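PDB 4AUR: LEOA from Escherichia coli, which is a bacterial dynamin that probably binds and hydrolyses GTP, its GTPase domain being joined to a long, largely helical extension. Local coordinates for residues I56-A61 with L140-V145. Sequence-based numbering, arbitrary orientation.
Sequences IALLGA and LIFYVV
Ala57 and Leu59 bond to Leu140, Phe142 and Val144 in a parallel ladder that joins two strands of the GTPase sheet. Ala57 N donates to Leu140 O (2.9 Å) and Phe142 N to Ala57 O (2.8 Å). Further along, Leu59 N reaches Phe142 O (2.7 Å) and Val144 N reaches Leu59 O, the N-H...O angle in this last bond being 168°. Alternate residues of 56-60 thus use both N-H and C=O, as parallel pairing requires, and the strand directions diverge by 22°.

Apolar contacts divide between the two faces. On the face of Ile56, Leu58 and Phe142, the Ile56 methyl CG2 makes a CH-pi contact over one face of the Phe142 ring, 4.0 Å from its centroid. Leu58 CD1 meets the same ring at its edge, in plane, and lies 3.7 Å from Phe142 CB; with CG anti to the backbone N (chi1 -163°), the leucine sends this methyl across to the neighbouring strand. On the other face Leu59 spans two residues of the facing strand: CD1 touches Ile141 CG2 (3.7 Å), while CB, with CD1 a little farther off, lies against Tyr143 CD2 (3.7 Å), the leucine and tyrosine side chains crossing at about a right angle.

Gly60 has backbone angles that call for glycine and probably opens a Walker A P-loop. Helix 66-74 packs over the face of Leu58 and Phe142, Trp73 meeting Phe142 edge-to-face, and Phe113 touches Leu59 and Tyr143 on the opposite face. Strands 104-108 and 172-177 flank the pair, placing it inside the sheet of a P-loop NTPase fold.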
ATOM      1  N   ILE A  56     -31.278   2.264 -32.022  1.00 30.17           N
ATOM      2  CA  ILE A  56     -30.591   3.176 -32.922  1.00 31.24           C
ATOM      3  C   ILE A  56     -31.487   4.380 -33.134  1.00 30.75           C
ATOM      4  O   ILE A  56     -32.671   4.234 -33.437  1.00 32.58           O
ATOM      5  CB  ILE A  56     -30.326   2.536 -34.293  1.00 31.95           C
ATOM      6  CG1 ILE A  56     -29.812   1.124 -34.131  1.00 33.53           C
ATOM      7  CG2 ILE A  56     -29.296   3.325 -35.080  1.00 34.10           C
ATOM      8  CD1 ILE A  56     -30.912   0.086 -34.228  1.00 35.54           C
ATOM      9  N   ALA A  57     -30.940   5.569 -32.971  1.00 30.52           N
ATOM     10  CA  ALA A  57     -31.669   6.758 -33.349  1.00 30.60           C
ATOM     11  C   ALA A  57     -31.257   7.088 -34.760  1.00 31.93           C
ATOM     12  O   ALA A  57     -30.075   7.332 -35.054  1.00 32.15           O
ATOM     13  CB  ALA A  57     -31.358   7.900 -32.419  1.00 31.25           C
ATOM     14  N   LEU A  58     -32.236   7.057 -35.648  1.00 32.48           N
ATOM     15  CA  LEU A  58     -32.002   7.357 -37.036  1.00 32.55           C
ATOM     16  C   LEU A  58     -32.401   8.790 -37.314  1.00 30.62           C
ATOM     17  O   LEU A  58     -33.581   9.109 -37.425  1.00 27.34           O
ATOM     18  CB  LEU A  58     -32.808   6.411 -37.905  1.00 34.48           C
ATOM     19  CG  LEU A  58     -32.315   6.389 -39.342  1.00 34.88           C
ATOM     20  CD1 LEU A  58     -30.894   5.861 -39.408  1.00 34.49           C
ATOM     21  CD2 LEU A  58     -33.257   5.574 -40.208  1.00 37.51           C
ATOM     22  N   LEU A  59     -31.390   9.637 -37.434  1.00 31.26           N
ATOM     23  CA  LEU A  59     -31.574  11.085 -37.597  1.00 32.57           C
ATOM     24  C   LEU A  59     -31.159  11.572 -38.980  1.00 33.60           C
ATOM     25  O   LEU A  59     -30.193  11.068 -39.559  1.00 33.77           O
ATOM     26  CB  LEU A  59     -30.743  11.833 -36.553  1.00 30.41           C
ATOM     27  CG  LEU A  59     -31.085  11.473 -35.125  1.00 28.72           C
ATOM     28  CD1 LEU A  59     -30.270  12.358 -34.213  1.00 29.31           C
ATOM     29  CD2 LEU A  59     -32.568  11.669 -34.900  1.00 28.29           C
ATOM     30  N   GLY A  60     -31.891  12.560 -39.488  1.00 34.23           N
ATOM     31  CA  GLY A  60     -31.609  13.139 -40.788  1.00 36.66           C
ATOM     32  C   GLY A  60     -32.862  13.385 -41.610  1.00 38.33           C
ATOM     33  O   GLY A  60     -33.945  12.900 -41.297  1.00 38.79           O
ATOM     34  N   ALA A  61     -32.707  14.160 -42.671  1.00 39.04           N
ATOM     35  CA  ALA A  61     -33.801  14.418 -43.573  1.00 39.88           C
ATOM     36  C   ALA A  61     -33.997  13.177 -44.398  1.00 41.02           C
ATOM     37  O   ALA A  61     -33.027  12.501 -44.710  1.00 41.90           O
ATOM     38  CB  ALA A  61     -33.484  15.599 -44.454  1.00 39.86           C
ATOM     39  N   LEU A 140     -26.692   3.816 -30.372  1.00 25.90           N
ATOM     40  CA  LEU A 140     -26.118   4.250 -31.630  1.00 26.62           C
ATOM     41  C   LEU A 140     -26.983   5.353 -32.212  1.00 25.23           C
ATOM     42  O   LEU A 140     -28.202   5.296 -32.114  1.00 26.05           O
ATOM     43  CB  LEU A 140     -26.095   3.080 -32.606  1.00 27.52           C
ATOM     44  CG  LEU A 140     -24.799   2.359 -32.870  1.00 27.93           C
ATOM     45  CD1 LEU A 140     -25.010   1.266 -33.906  1.00 28.50           C
ATOM     46  CD2 LEU A 140     -23.799   3.365 -33.388  1.00 30.36           C
ATOM     47  N   ILE A 141     -26.358   6.336 -32.836  1.00 24.66           N
ATOM     48  CA  ILE A 141     -27.085   7.433 -33.458  1.00 24.76           C
ATOM     49  C   ILE A 141     -26.534   7.640 -34.848  1.00 24.71           C
ATOM     50  O   ILE A 141     -25.357   7.855 -35.015  1.00 25.05           O
ATOM     51  CB  ILE A 141     -26.945   8.723 -32.629  1.00 23.61           C
ATOM     52  CG1 ILE A 141     -27.461   8.495 -31.213  1.00 21.55           C
ATOM     53  CG2 ILE A 141     -27.685   9.881 -33.290  1.00 24.08           C
ATOM     54  CD1 ILE A 141     -27.565   9.752 -30.394  1.00 20.98           C
ATOM     55  N   PHE A 142     -27.385   7.552 -35.851  1.00 28.24           N
ATOM     56  CA  PHE A 142     -26.953   7.780 -37.230  1.00 30.82           C
ATOM     57  C   PHE A 142     -27.533   9.079 -37.663  1.00 28.92           C
ATOM     58  O   PHE A 142     -28.733   9.217 -37.741  1.00 30.04           O
ATOM     59  CB  PHE A 142     -27.469   6.712 -38.193  1.00 32.77           C
ATOM     60  CG  PHE A 142     -26.945   5.326 -37.934  1.00 35.34           C
ATOM     61  CD1 PHE A 142     -25.746   5.109 -37.270  1.00 35.75           C
ATOM     62  CD2 PHE A 142     -27.652   4.221 -38.418  1.00 37.51           C
ATOM     63  CE1 PHE A 142     -25.278   3.815 -37.071  1.00 37.02           C
ATOM     64  CE2 PHE A 142     -27.184   2.933 -38.225  1.00 36.61           C
ATOM     65  CZ  PHE A 142     -26.004   2.731 -37.543  1.00 36.47           C
ATOM     66  N   TYR A 143     -26.679  10.039 -37.930  1.00 30.34           N
ATOM     67  CA  TYR A 143     -27.129  11.284 -38.512  1.00 30.46           C
ATOM     68  C   TYR A 143     -26.786  11.210 -39.985  1.00 30.24           C
ATOM     69  O   TYR A 143     -25.623  11.316 -40.356  1.00 29.46           O
ATOM     70  CB  TYR A 143     -26.443  12.473 -37.844  1.00 29.77           C
ATOM     71  CG  TYR A 143     -27.269  13.701 -37.926  1.00 30.25           C
ATOM     72  CD1 TYR A 143     -27.454  14.347 -39.137  1.00 30.77           C
ATOM     73  CD2 TYR A 143     -27.920  14.187 -36.818  1.00 30.40           C
ATOM     74  CE1 TYR A 143     -28.244  15.457 -39.239  1.00 30.50           C
ATOM     75  CE2 TYR A 143     -28.711  15.303 -36.909  1.00 32.41           C
ATOM     76  CZ  TYR A 143     -28.861  15.932 -38.123  1.00 32.07           C
ATOM     77  OH  TYR A 143     -29.647  17.036 -38.220  1.00 36.65           O
ATOM     78  N   VAL A 144     -27.795  10.992 -40.820  1.00 32.47           N
ATOM     79  CA  VAL A 144     -27.568  10.766 -42.242  1.00 34.13           C
ATOM     80  C   VAL A 144     -27.723  12.063 -42.998  1.00 36.82           C
ATOM     81  O   VAL A 144     -28.777  12.716 -42.913  1.00 40.62           O
ATOM     82  CB  VAL A 144     -28.555   9.753 -42.821  1.00 34.47           C
ATOM     83  CG1 VAL A 144     -28.394   9.671 -44.326  1.00 35.34           C
ATOM     84  CG2 VAL A 144     -28.347   8.388 -42.197  1.00 33.87           C
ATOM     85  N   VAL A 145     -26.677  12.413 -43.752  1.00 39.44           N
ATOM     86  CA  VAL A 145     -26.630  13.660 -44.540  1.00 39.54           C
ATOM     87  C   VAL A 145     -26.361  13.388 -46.037  1.00 40.99           C
ATOM     88  O   VAL A 145     -26.362  12.227 -46.471  1.00 40.18           O
ATOM     89  CB  VAL A 145     -25.589  14.640 -43.966  1.00 37.32           C
ATOM     90  CG1 VAL A 145     -25.912  14.944 -42.516  1.00 37.63           C
ATOM     91  CG2 VAL A 145     -24.183  14.093 -44.107  1.00 37.02           C
TER